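Local coordinates for protein carbohydrate kinase, pfkB family (Enterococcus faecalis, PDB 3KTN) that probably phosphorylates 2-keto-3-deoxygluconate, acting as a magnesium-binding sugar kinase of the PfkB (ribokinase) family, at residues T36-L41 with R71-S76; L41-H46 with Y282-L287; F47-A52 with I286-S291; L62-K67 with V80-D85; M132-G137 with I196-R201. All blocks are in the same frame, centred on the assembly; numbering follows the deposited sequence.

In the fold
Contact 1 closes the first loop, holding helix 36-46 to the turn that ends helix 61-72. Before that loop is complete, helix 36-46 and the strand after it have already opened contacts 2 and 3. Both of these wait more than 230 residues for overlapping parts of helix 278-291, so they cross contact 1 and finish on the same helix. Contact 4 also crosses contact 1, tying helix 61-72 to strand 80-82 in a beta-alpha-beta unit. Contact 5 follows contact 4 in series and lies within the long loops of contacts 2 and 3; it joins strands 132-135 and 196-198 on the sheet face covered by helix 278-291.

Contact 1 (T36-L41 with R71-S76); sequences TGVNLL and RKLGIS
Ile75 reaches from the turn after helix 61-72 onto the side of helix 36-46, where it meets Leu41 and Val38. Its CB splits the side chain in two. The CG2 branch packs against Leu41 CD1 at 3.9 Å, while CG1 lies beside Leu41 CB, also at 3.9 Å. With CG1 set beside its own backbone N (chi1 -53°), the chain then runs out extended, and its tip, CD1, settles 3.7 Å from Leu41 CB and 3.7 Å from the backbone Val38 O. The two side chains, Leu41 and Ile75, meet at roughly a right angle. A branched residue suits this place because one branch covers the leucine tip and the other its root.

Leu73 makes the second touch: its CD1 comes to 3.7 Å from Val38 CG1, again crosswise. Between the two hydrophobic residues stands Gly74, whose positive phi (98°) belongs to a Schellman motif closing the helix; its N bonds back to Arg71 O at 2.7 Å. Glycine, lacking a CB, suits this positive-phi position, and the reversal lets Leu73 and Ile75 face the same helix.

Leu41 and Ile75 both also touch Thr51 on strand 50-57, while Leu40 turns to helix 278-291. Arg71 and Lys72 meet a second subunit, so the turn lies between the buried helix and a subunit interface.

Contact 2 (L41-H46 with Y282-L287); sequences LANLAH and YAAGIL
Leu44 and Ala284 share most of the surface buried here, and they meet where helices 36-46 and 278-291 pass each other. The CD2 methyl of Leu44 rests 3.3 Å from the backbone Ala284 O and 4.1 Å from Ala284 CB, so it lies against the bare backbone of the partner helix more than against a side chain. Its other methyl, CD1, spreads to Leu287 CD1 at 4.2 Å, one turn further along. The fork of the leucine thus spans Ala284 and Leu287.

The small alanine suits the close approach of the two helices. Its single methyl points toward helix 36-46 and fits against Asn43, 3.7 Å from Asn43 CB and 3.8 Å from Asn43 CG. Asn43 carries its CG opposite the backbone N (chi1 -159°), which lays the root of the side chain over the alanine; Pro318 packs on the same asparagine.

The short segment axes approach to 9.0 Å and cross at -45°. On the far side of helix 36-46, His46 ND1 donates to Ala42 O at 3.0 Å; this oxygen also takes the backbone His46 N, the two donors arriving from opposite faces of the carbonyl plane.

Two helices packed side by side over one face of a central, largely parallel sheet are characteristic of the ribokinase-like alpha/beta fold, in which the chain enters helix 278-291 through the family's GAGD sequence motif.

Contact 3 (F47-A52 with I286-S291); sequences FQLETA and ILYGYS
A water molecule (HOH 1) bridges Phe47 and Tyr288, held by the backbone Phe47 O and by Tyr288 OH, each at 2.8 Å. It donates to the carbonyl, and so ties the hydroxyl of a largely buried tyrosine to a turn at the end of helix 36-46.

Beside this water link the rings meet. The Phe47 ring lies to one face of the Tyr288 ring, with CG over it, but the planes are inclined at 44° and the centroids are 5.1 Å apart, so the pair is oblique and not a stack. Phe47 CB adds to it, 3.8 Å from Tyr288 CD1. Tyr288 has its ring swung out opposite the backbone N (chi1 -178°), which projects it away from helix 278-291 into the turn; an aromatic with a polar tip suits a place that needs both apolar cover and a hydroxyl for the water.

Leu49 comes to the edge of the same ring, its CD1 4.1 Å from Tyr288 CD1, and that methyl also touches Ser291 OG at 3.9 Å. Ser291 sits at the end of its helix, where its OG donates to Tyr288 O at 2.6 Å. Outside the pair, Trp294 meets Tyr288 edge-to-face, and Phe302 lies against Phe47.

Gln48 has positive phi and forms a Schellman motif, after which Leu49 packs back onto Leu44. This hydrophobic touch across a helix end is characteristic of the motif, which here turns helix 36-46 into strand 50-57 of the ribokinase-like sheet.

Contact 4 (L62-K67 with V80-D85); sequences LGEAGK and VGEKGD
Lys67 on helix 61-72 and Val80 on strand 80-82 have the nearest backbones, their CA atoms 7.7 Å apart, a spacing bridged by the lysine side chain and by water. The contact is made by the aliphatic part of the lysine: Lys67 CD lies 3.9 Å from Val80 CG1, and the two side chains run alongside each other, pointing opposite ways. A bend at chi3 (-65°) then turns the ammonium end off the valine methyl. Lysine suits the place because its methylenes cover the valine while its tip stays hydrated.

Two waters link that tip to Val80 O. Water 2 accepts from Lys67 NZ at 3.0 Å and donates to Val80 O at 2.8 Å. Water 3 accepts from the same NZ, but its bond to Val80 O is weak.

One turn earlier in the helix, Glu64 approaches Glu82, their OE2 atoms 4.4 Å apart. Lys67 NZ stands 5.4 Å from Glu82 OE2, which may ease the repulsion, though the two are not in contact.

The helix and strand belong to the beta-alpha-beta unit that runs from strand 50-57 through helix 61-72 to the edge strand 80-82, and Glu24 of a fourth subunit packs on Glu64. The contact thus combines an apolar lysine shaft over valine, a hydrated ammonium group, and a carboxylate pair that would probably be unfavourable unless the nearby lysine and solvent moderate it.

Contact 5 (M132-G137 with I196-R201); sequences MVHICG and IVFGSR
Met132, present as selenomethionine, overlaps Ile196 with its terminal methyl: Met132 CE lies 3.9 Å from Ile196 CD1, and the two chains cross at about a right angle. The long side chain runs straight out from the sheet and bends only at its last torsion (chi3 -81°), which turns CE toward the isoleucine. This flexible reach suits a residue that must meet a strand two places away, since strand 163-167 lies between strands 132-135 and 196-198.

Two residues on, His134 and Phe198 repeat the pattern. Phe198 CD2 sits at the edge of the imidazole, near its plane, 4.3 Å from His134 NE2, while the histidine meets the phenylalanine ring obliquely. The closest backbones, those of His134 and Ile196, have CA atoms 8.9 Å apart, so side chains alone make the link.

From the middle strand, Cys165 touches both Met132 and His134, and helix 278-291 lies over the same face, with Tyr290 on Met132 and Ala283, Ile286 and Leu287 around Phe198. Val133 and Ile135 point to the other face, onto helix 144-159, as the alternation of a strand requires.

The contact therefore rests on van der Waals packing of a flexible selenomethionine chain, an isoleucine and two flat rings in the interior of the alpha/beta sandwich. The imidazole is its one polar member, and its edge meets the phenylalanine without a polar bond between them.

Contact 1 (T36-L41 with R71-S76)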
# COMPACT_ATOMS: atom_id res chain seq x y z
N THR A 36 13.53 -13.37 -20.33
CA THR A 36 13.66 -13.01 -21.75
C THR A 36 12.51 -13.55 -22.59
O THR A 36 11.88 -12.80 -23.33
CB THR A 36 15.00 -13.53 -22.33
OG1 THR A 36 16.07 -12.74 -21.83
CG2 THR A 36 15.00 -13.46 -23.87
N GLY A 37 12.23 -14.84 -22.46
CA GLY A 37 11.14 -15.45 -23.21
C GLY A 37 9.77 -14.89 -22.86
O GLY A 37 8.89 -14.76 -23.71
N VAL A 38 9.57 -14.55 -21.59
CA VAL A 38 8.29 -14.00 -21.14
C VAL A 38 8.11 -12.60 -21.70
O VAL A 38 7.07 -12.29 -22.28
CB VAL A 38 8.21 -13.96 -19.60
CG1 VAL A 38 6.85 -13.44 -19.14
CG2 VAL A 38 8.46 -15.36 -19.04
N ASN A 39 9.14 -11.77 -21.56
CA ASN A 39 9.08 -10.39 -22.05
C ASN A 39 8.83 -10.35 -23.55
O ASN A 39 8.00 -9.57 -24.04
CB ASN A 39 10.39 -9.64 -21.76
CG ASN A 39 10.78 -9.70 -20.29
OD1 ASN A 39 9.96 -9.98 -19.42
ND2 ASN A 39 12.06 -9.43 -20.01
N LEU A 40 9.56 -11.19 -24.27
CA LEU A 40 9.43 -11.26 -25.72
C LEU A 40 8.03 -11.67 -26.15
O LEU A 40 7.36 -10.94 -26.87
CB LEU A 40 10.45 -12.25 -26.29
CG LEU A 40 10.43 -12.37 -27.82
CD1 LEU A 40 10.78 -11.02 -28.43
CD2 LEU A 40 11.41 -13.45 -28.28
N LEU A 41 7.60 -12.84 -25.70
CA LEU A 41 6.28 -13.35 -26.07
C LEU A 41 5.13 -12.45 -25.60
O LEU A 41 4.12 -12.32 -26.30
CB LEU A 41 6.09 -14.77 -25.54
CG LEU A 41 7.10 -15.81 -26.03
CD1 LEU A 41 6.67 -17.19 -25.55
CD2 LEU A 41 7.20 -15.78 -27.56
N ARG A 71 -0.65 -16.54 -18.95
CA ARG A 71 -1.94 -16.40 -19.64
C ARG A 71 -2.42 -14.95 -19.62
O ARG A 71 -2.86 -14.42 -20.64
CB ARG A 71 -2.99 -17.31 -18.99
CG ARG A 71 -2.68 -18.80 -19.07
CD ARG A 71 -3.91 -19.63 -18.67
NE ARG A 71 -4.33 -19.37 -17.29
CZ ARG A 71 -3.90 -20.05 -16.23
NH1 ARG A 71 -3.04 -21.05 -16.38
NH2 ARG A 71 -4.33 -19.73 -15.02
N LYS A 72 -2.33 -14.30 -18.46
CA LYS A 72 -2.75 -12.91 -18.33
C LYS A 72 -2.06 -12.04 -19.38
O LYS A 72 -2.68 -11.14 -19.95
CB LYS A 72 -2.40 -12.37 -16.93
CG LYS A 72 -2.73 -10.90 -16.78
CD LYS A 72 -2.38 -10.35 -15.42
CE LYS A 72 -2.84 -8.89 -15.32
NZ LYS A 72 -2.54 -8.29 -13.99
N LEU A 73 -0.78 -12.30 -19.60
CA LEU A 73 0.01 -11.56 -20.58
C LEU A 73 -0.38 -11.91 -22.02
O LEU A 73 0.04 -11.23 -22.95
CB LEU A 73 1.50 -11.85 -20.37
CG LEU A 73 2.07 -11.33 -19.06
CD1 LEU A 73 3.43 -11.97 -18.77
CD2 LEU A 73 2.16 -9.80 -19.14
N GLY A 74 -1.18 -12.96 -22.18
CA GLY A 74 -1.62 -13.35 -23.51
C GLY A 74 -0.81 -14.49 -24.09
O GLY A 74 -0.99 -14.85 -25.25
N ILE A 75 0.08 -15.06 -23.29
CA ILE A 75 0.93 -16.17 -23.73
C ILE A 75 0.27 -17.50 -23.39
O ILE A 75 -0.21 -17.69 -22.27
CB ILE A 75 2.31 -16.14 -23.04
CG1 ILE A 75 2.97 -14.77 -23.21
CG2 ILE A 75 3.22 -17.21 -23.63
CD1 ILE A 75 4.21 -14.61 -22.34
N SER A 76 0.25 -18.42 -24.35
CA SER A 76 -0.32 -19.74 -24.11
C SER A 76 0.61 -20.48 -23.17
O SER A 76 1.83 -20.42 -23.32
CB SER A 76 -0.44 -20.52 -25.42
OG SER A 76 -0.81 -21.87 -25.15

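Contact 2 (L41-H46 with Y282-L287)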
# COMPACT_ATOMS: atom_id res chain seq x y z
N LEU A 41 7.60 -12.84 -25.70
CA LEU A 41 6.28 -13.35 -26.07
C LEU A 41 5.13 -12.45 -25.60
O LEU A 41 4.12 -12.32 -26.30
CB LEU A 41 6.09 -14.77 -25.54
CG LEU A 41 7.10 -15.81 -26.03
CD1 LEU A 41 6.67 -17.19 -25.55
CD2 LEU A 41 7.20 -15.78 -27.56
N ALA A 42 5.29 -11.85 -24.42
CA ALA A 42 4.25 -10.97 -23.88
C ALA A 42 4.03 -9.79 -24.81
O ALA A 42 2.89 -9.45 -25.13
CB ALA A 42 4.66 -10.47 -22.49
N ASN A 43 5.12 -9.17 -25.25
CA ASN A 43 5.01 -8.02 -26.15
C ASN A 43 4.42 -8.45 -27.49
O ASN A 43 3.55 -7.77 -28.04
CB ASN A 43 6.38 -7.38 -26.36
CG ASN A 43 6.27 -5.94 -26.85
OD1 ASN A 43 5.18 -5.49 -27.23
ND2 ASN A 43 7.38 -5.22 -26.83
N LEU A 44 4.90 -9.57 -28.03
CA LEU A 44 4.39 -10.08 -29.31
C LEU A 44 2.90 -10.44 -29.20
O LEU A 44 2.14 -10.24 -30.15
CB LEU A 44 5.21 -11.30 -29.75
CG LEU A 44 6.66 -11.00 -30.16
CD1 LEU A 44 7.40 -12.30 -30.46
CD2 LEU A 44 6.66 -10.08 -31.37
N ALA A 45 2.48 -10.96 -28.05
CA ALA A 45 1.07 -11.29 -27.86
C ALA A 45 0.27 -9.99 -27.85
O ALA A 45 -0.85 -9.93 -28.35
CB ALA A 45 0.87 -12.06 -26.55
N HIS A 46 0.85 -8.94 -27.28
CA HIS A 46 0.18 -7.65 -27.25
C HIS A 46 0.15 -7.04 -28.65
O HIS A 46 -0.65 -6.14 -28.93
CB HIS A 46 0.87 -6.69 -26.27
CG HIS A 46 0.36 -6.82 -24.87
ND1 HIS A 46 0.51 -7.97 -24.12
CD2 HIS A 46 -0.37 -5.97 -24.11
CE1 HIS A 46 -0.10 -7.82 -22.96
NE2 HIS A 46 -0.65 -6.62 -22.93
N TYR A 282 12.84 -4.31 -27.96
CA TYR A 282 13.42 -3.99 -29.26
C TYR A 282 13.29 -5.23 -30.15
O TYR A 282 12.84 -5.15 -31.30
CB TYR A 282 14.89 -3.61 -29.13
CG TYR A 282 15.53 -3.25 -30.46
CD1 TYR A 282 15.21 -2.05 -31.10
CD2 TYR A 282 16.42 -4.12 -31.10
CE1 TYR A 282 15.76 -1.71 -32.33
CE2 TYR A 282 16.98 -3.80 -32.35
CZ TYR A 282 16.65 -2.59 -32.95
OH TYR A 282 17.17 -2.25 -34.17
N ALA A 283 13.69 -6.38 -29.61
CA ALA A 283 13.62 -7.64 -30.35
C ALA A 283 12.19 -7.94 -30.78
O ALA A 283 11.95 -8.38 -31.91
CB ALA A 283 14.16 -8.77 -29.50
N ALA A 284 11.23 -7.69 -29.89
CA ALA A 284 9.83 -7.94 -30.20
C ALA A 284 9.40 -7.07 -31.38
O ALA A 284 8.62 -7.51 -32.23
CB ALA A 284 8.94 -7.65 -28.99
N GLY A 285 9.91 -5.85 -31.41
CA GLY A 285 9.57 -4.94 -32.49
C GLY A 285 10.17 -5.41 -33.81
O GLY A 285 9.54 -5.30 -34.86
N ILE A 286 11.40 -5.93 -33.75
CA ILE A 286 12.08 -6.43 -34.93
C ILE A 286 11.33 -7.65 -35.46
O ILE A 286 11.02 -7.73 -36.65
CB ILE A 286 13.54 -6.85 -34.62
CG1 ILE A 286 14.38 -5.62 -34.26
CG2 ILE A 286 14.14 -7.59 -35.81
CD1 ILE A 286 14.34 -4.49 -35.29
N LEU A 287 11.04 -8.60 -34.58
CA LEU A 287 10.31 -9.80 -34.98
C LEU A 287 8.94 -9.46 -35.54
O LEU A 287 8.49 -10.08 -36.50
CB LEU A 287 10.16 -10.76 -33.80
CG LEU A 287 11.48 -11.39 -33.34
CD1 LEU A 287 11.23 -12.46 -32.29
CD2 LEU A 287 12.17 -12.00 -34.55

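Contact 3 (F47-A52 with I286-S291)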
# COMPACT_ATOMS: atom_id res chain seq x y z
N PHE A 47 1.02 -7.54 -29.53
CA PHE A 47 1.05 -7.07 -30.91
C PHE A 47 0.09 -7.96 -31.70
O PHE A 47 0.00 -7.87 -32.93
CB PHE A 47 2.47 -7.17 -31.49
CG PHE A 47 3.42 -6.10 -31.01
CD1 PHE A 47 2.94 -4.86 -30.58
CD2 PHE A 47 4.79 -6.31 -31.04
CE1 PHE A 47 3.82 -3.84 -30.20
CE2 PHE A 47 5.68 -5.30 -30.66
CZ PHE A 47 5.19 -4.06 -30.24
N GLN A 48 -0.61 -8.82 -30.98
CA GLN A 48 -1.61 -9.72 -31.54
C GLN A 48 -1.14 -10.92 -32.35
O GLN A 48 -1.79 -11.34 -33.30
CB GLN A 48 -2.63 -8.92 -32.35
CG GLN A 48 -3.31 -7.83 -31.53
CD GLN A 48 -4.48 -7.20 -32.25
OE1 GLN A 48 -5.50 -7.85 -32.48
NE2 GLN A 48 -4.35 -5.93 -32.60
N LEU A 49 0.00 -11.49 -31.97
CA LEU A 49 0.50 -12.68 -32.64
C LEU A 49 0.23 -13.80 -31.65
O LEU A 49 0.08 -13.56 -30.46
CB LEU A 49 2.00 -12.58 -32.90
CG LEU A 49 2.46 -11.47 -33.84
CD1 LEU A 49 3.96 -11.59 -34.06
CD2 LEU A 49 1.73 -11.58 -35.17
N GLU A 50 0.14 -15.03 -32.16
CA GLU A 50 -0.09 -16.17 -31.29
C GLU A 50 1.26 -16.56 -30.73
O GLU A 50 2.21 -16.77 -31.48
CB GLU A 50 -0.69 -17.32 -32.09
CG GLU A 50 -2.09 -17.04 -32.58
CD GLU A 50 -2.71 -18.24 -33.26
OE1 GLU A 50 -2.79 -19.31 -32.63
OE2 GLU A 50 -3.12 -18.10 -34.43
N THR A 51 1.35 -16.67 -29.41
CA THR A 51 2.61 -17.00 -28.76
C THR A 51 2.47 -18.12 -27.74
O THR A 51 1.40 -18.31 -27.16
CB THR A 51 3.18 -15.75 -28.05
OG1 THR A 51 2.38 -15.45 -26.90
CG2 THR A 51 3.16 -14.56 -28.97
N ALA A 52 3.55 -18.84 -27.52
CA ALA A 52 3.55 -19.94 -26.57
C ALA A 52 4.96 -20.11 -26.01
O ALA A 52 5.94 -20.06 -26.75
CB ALA A 52 3.09 -21.22 -27.25
N ILE A 286 11.40 -5.93 -33.75
CA ILE A 286 12.08 -6.43 -34.93
C ILE A 286 11.33 -7.65 -35.46
O ILE A 286 11.02 -7.73 -36.65
CB ILE A 286 13.54 -6.85 -34.62
CG1 ILE A 286 14.38 -5.62 -34.26
CG2 ILE A 286 14.14 -7.59 -35.81
CD1 ILE A 286 14.34 -4.49 -35.29
N LEU A 287 11.04 -8.60 -34.58
CA LEU A 287 10.31 -9.80 -34.98
C LEU A 287 8.94 -9.46 -35.54
O LEU A 287 8.49 -10.08 -36.50
CB LEU A 287 10.16 -10.76 -33.80
CG LEU A 287 11.48 -11.39 -33.34
CD1 LEU A 287 11.23 -12.46 -32.29
CD2 LEU A 287 12.17 -12.00 -34.55
N TYR A 288 8.28 -8.47 -34.96
CA TYR A 288 6.96 -8.07 -35.44
C TYR A 288 7.07 -7.53 -36.86
O TYR A 288 6.23 -7.82 -37.71
CB TYR A 288 6.33 -6.99 -34.57
CG TYR A 288 4.94 -6.63 -35.04
CD1 TYR A 288 3.90 -7.56 -34.97
CD2 TYR A 288 4.68 -5.40 -35.64
CE1 TYR A 288 2.63 -7.27 -35.48
CE2 TYR A 288 3.42 -5.10 -36.16
CZ TYR A 288 2.41 -6.04 -36.07
OH TYR A 288 1.16 -5.75 -36.59
N GLY A 289 8.10 -6.72 -37.09
CA GLY A 289 8.31 -6.16 -38.41
C GLY A 289 8.54 -7.28 -39.40
O GLY A 289 8.07 -7.23 -40.54
N TYR A 290 9.24 -8.31 -38.95
CA TYR A 290 9.53 -9.47 -39.79
C TYR A 290 8.23 -10.18 -40.16
O TYR A 290 7.99 -10.49 -41.32
CB TYR A 290 10.45 -10.44 -39.05
CG TYR A 290 10.96 -11.55 -39.93
CD1 TYR A 290 12.00 -11.32 -40.83
CD2 TYR A 290 10.39 -12.82 -39.89
CE1 TYR A 290 12.46 -12.33 -41.67
CE2 TYR A 290 10.84 -13.84 -40.73
CZ TYR A 290 11.87 -13.59 -41.61
OH TYR A 290 12.32 -14.59 -42.44
N SER A 291 7.40 -10.44 -39.15
CA SER A 291 6.13 -11.13 -39.35
C SER A 291 5.22 -10.38 -40.31
O SER A 291 4.33 -10.97 -40.93
CB SER A 291 5.41 -11.32 -38.02
OG SER A 291 4.99 -10.07 -37.49
O HOH W 1 -0.88 -7.29 -35.49

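Contact 4 (L62-K67 with V80-D85)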
# COMPACT_ATOMS: atom_id res chain seq x y z
N LEU A 62 3.18 -21.61 -6.45
CA LEU A 62 3.98 -20.57 -7.07
C LEU A 62 4.06 -20.83 -8.57
O LEU A 62 3.94 -19.91 -9.39
CB LEU A 62 5.39 -20.55 -6.47
CG LEU A 62 6.29 -19.40 -6.90
CD1 LEU A 62 5.71 -18.07 -6.43
CD2 LEU A 62 7.69 -19.61 -6.32
N GLY A 63 4.24 -22.10 -8.94
CA GLY A 63 4.29 -22.45 -10.35
C GLY A 63 2.95 -22.16 -11.00
O GLY A 63 2.89 -21.71 -12.14
N GLU A 64 1.86 -22.43 -10.28
CA GLU A 64 0.51 -22.18 -10.80
C GLU A 64 0.28 -20.68 -10.99
O GLU A 64 -0.37 -20.26 -11.95
CB GLU A 64 -0.55 -22.75 -9.84
CG GLU A 64 -0.66 -24.28 -9.86
CD GLU A 64 -0.99 -24.81 -11.25
OE1 GLU A 64 -2.04 -24.42 -11.81
OE2 GLU A 64 -0.21 -25.62 -11.78
N ALA A 65 0.80 -19.87 -10.08
CA ALA A 65 0.65 -18.42 -10.19
C ALA A 65 1.46 -17.97 -11.39
O ALA A 65 1.09 -17.02 -12.08
CB ALA A 65 1.15 -17.73 -8.92
N GLY A 66 2.56 -18.67 -11.66
CA GLY A 66 3.39 -18.34 -12.80
C GLY A 66 2.66 -18.57 -14.11
O GLY A 66 2.72 -17.74 -15.02
N LYS A 67 1.98 -19.70 -14.23
CA LYS A 67 1.23 -19.99 -15.45
C LYS A 67 0.08 -19.00 -15.63
O LYS A 67 -0.23 -18.61 -16.75
CB LYS A 67 0.68 -21.41 -15.44
CG LYS A 67 1.77 -22.48 -15.45
CD LYS A 67 1.30 -23.74 -16.14
CE LYS A 67 0.17 -24.42 -15.41
NZ LYS A 67 -0.25 -25.65 -16.14
N VAL A 80 3.93 -25.42 -21.13
CA VAL A 80 4.67 -25.20 -19.89
C VAL A 80 4.43 -26.46 -19.07
O VAL A 80 3.31 -26.71 -18.62
CB VAL A 80 4.11 -23.99 -19.08
CG1 VAL A 80 4.85 -23.87 -17.76
CG2 VAL A 80 4.27 -22.71 -19.89
N GLY A 81 5.47 -27.27 -18.88
CA GLY A 81 5.32 -28.51 -18.14
C GLY A 81 5.67 -28.38 -16.67
O GLY A 81 6.20 -27.35 -16.24
N GLU A 82 5.37 -29.42 -15.89
CA GLU A 82 5.66 -29.41 -14.46
C GLU A 82 6.98 -30.12 -14.22
O GLU A 82 7.25 -31.15 -14.81
CB GLU A 82 4.56 -30.12 -13.67
CG GLU A 82 3.15 -29.69 -14.04
CD GLU A 82 2.10 -30.35 -13.16
OE1 GLU A 82 2.22 -31.56 -12.87
OE2 GLU A 82 1.14 -29.65 -12.78
N LYS A 83 7.79 -29.56 -13.33
CA LYS A 83 9.09 -30.14 -13.02
C LYS A 83 9.74 -29.34 -11.91
O LYS A 83 9.49 -28.15 -11.76
CB LYS A 83 9.97 -30.11 -14.27
CG LYS A 83 11.37 -30.67 -14.07
CD LYS A 83 11.54 -32.00 -14.79
CE LYS A 83 12.95 -32.55 -14.61
NZ LYS A 83 13.14 -33.86 -15.31
N GLY A 84 10.59 -30.00 -11.12
CA GLY A 84 11.29 -29.33 -10.05
C GLY A 84 10.42 -28.76 -8.96
O GLY A 84 9.26 -29.16 -8.80
N ASP A 85 10.97 -27.82 -8.21
CA ASP A 85 10.26 -27.19 -7.10
C ASP A 85 10.58 -25.71 -6.98
O ASP A 85 9.82 -24.94 -6.40
CB ASP A 85 10.67 -27.87 -5.79
CG ASP A 85 10.45 -29.37 -5.82
OD1 ASP A 85 9.28 -29.80 -5.77
OD2 ASP A 85 11.46 -30.11 -5.90
O HOH W 2 2.20 -27.31 -16.10
O HOH W 3 0.04 -26.26 -19.10

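Contact 5 (M132-G137 with I196-R201)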
# COMPACT_ATOMS: atom_id res chain seq x y z
N MSE A 132 7.78 -20.07 -36.11
CA MSE A 132 9.03 -19.49 -35.66
C MSE A 132 9.28 -19.84 -34.20
O MSE A 132 8.34 -19.94 -33.41
CB MSE A 132 8.97 -17.97 -35.82
CG MSE A 132 10.25 -17.22 -35.47
SE MSE A 132 10.05 -15.30 -35.73
CE MSE A 132 10.32 -15.21 -37.64
N VAL A 133 10.54 -20.04 -33.84
CA VAL A 133 10.88 -20.37 -32.47
C VAL A 133 12.10 -19.56 -32.03
O VAL A 133 13.12 -19.53 -32.72
CB VAL A 133 11.18 -21.88 -32.29
CG1 VAL A 133 12.29 -22.31 -33.22
CG2 VAL A 133 11.55 -22.17 -30.85
N HIS A 134 11.98 -18.90 -30.88
CA HIS A 134 13.07 -18.10 -30.35
C HIS A 134 13.72 -18.85 -29.20
O HIS A 134 13.06 -19.23 -28.23
CB HIS A 134 12.56 -16.75 -29.86
CG HIS A 134 13.64 -15.87 -29.31
ND1 HIS A 134 14.22 -16.08 -28.08
CD2 HIS A 134 14.29 -14.81 -29.85
CE1 HIS A 134 15.18 -15.20 -27.89
NE2 HIS A 134 15.25 -14.42 -28.95
N ILE A 135 15.02 -19.07 -29.32
CA ILE A 135 15.79 -19.77 -28.30
C ILE A 135 16.53 -18.73 -27.49
O ILE A 135 17.42 -18.05 -28.00
CB ILE A 135 16.77 -20.77 -28.96
CG1 ILE A 135 15.97 -21.81 -29.76
CG2 ILE A 135 17.62 -21.45 -27.90
CD1 ILE A 135 16.82 -22.85 -30.47
N CYS A 136 16.15 -18.59 -26.22
CA CYS A 136 16.76 -17.61 -25.34
C CYS A 136 18.20 -17.94 -25.02
O CYS A 136 18.51 -19.03 -24.54
CB CYS A 136 15.95 -17.49 -24.04
SG CYS A 136 14.19 -17.10 -24.29
N GLY A 137 19.08 -16.98 -25.29
CA GLY A 137 20.50 -17.17 -25.03
C GLY A 137 20.81 -17.73 -23.66
O GLY A 137 21.82 -18.41 -23.48
N ILE A 196 17.51 -15.35 -37.39
CA ILE A 196 17.47 -13.98 -36.87
C ILE A 196 18.22 -13.94 -35.55
O ILE A 196 17.92 -14.69 -34.62
CB ILE A 196 16.01 -13.53 -36.64
CG1 ILE A 196 15.23 -13.65 -37.95
CG2 ILE A 196 15.98 -12.09 -36.13
CD1 ILE A 196 13.76 -13.29 -37.83
N VAL A 197 19.21 -13.06 -35.46
CA VAL A 197 20.02 -12.96 -34.25
C VAL A 197 20.04 -11.56 -33.65
O VAL A 197 20.18 -10.56 -34.36
CB VAL A 197 21.47 -13.40 -34.55
CG1 VAL A 197 22.31 -13.31 -33.29
CG2 VAL A 197 21.47 -14.83 -35.09
N PHE A 198 19.91 -11.50 -32.32
CA PHE A 198 19.93 -10.24 -31.59
C PHE A 198 21.22 -10.15 -30.79
O PHE A 198 21.55 -11.04 -30.01
CB PHE A 198 18.72 -10.15 -30.66
CG PHE A 198 17.41 -10.08 -31.39
CD1 PHE A 198 17.02 -8.92 -32.04
CD2 PHE A 198 16.59 -11.20 -31.47
CE1 PHE A 198 15.84 -8.87 -32.77
CE2 PHE A 198 15.41 -11.16 -32.20
CZ PHE A 198 15.03 -10.00 -32.85
N GLY A 199 21.97 -9.07 -31.01
CA GLY A 199 23.23 -8.90 -30.30
C GLY A 199 23.91 -7.61 -30.71
O GLY A 199 23.38 -6.86 -31.54
N SER A 200 25.08 -7.35 -30.14
CA SER A 200 25.82 -6.13 -30.46
C SER A 200 27.19 -6.41 -31.05
O SER A 200 27.68 -7.54 -31.03
CB SER A 200 26.00 -5.29 -29.20
OG SER A 200 26.91 -5.94 -28.32
N ARG A 201 27.81 -5.35 -31.56
CA ARG A 201 29.14 -5.43 -32.14
C ARG A 201 30.13 -5.97 -31.11
O ARG A 201 30.92 -6.87 -31.41
CB ARG A 201 29.61 -4.04 -32.59
CG ARG A 201 31.07 -3.97 -33.02
CD ARG A 201 31.50 -2.52 -33.23
NE ARG A 201 32.85 -2.41 -33.77
CZ ARG A 201 33.95 -2.78 -33.12
NH1 ARG A 201 33.87 -3.30 -31.90
NH2 ARG A 201 35.14 -2.62 -33.70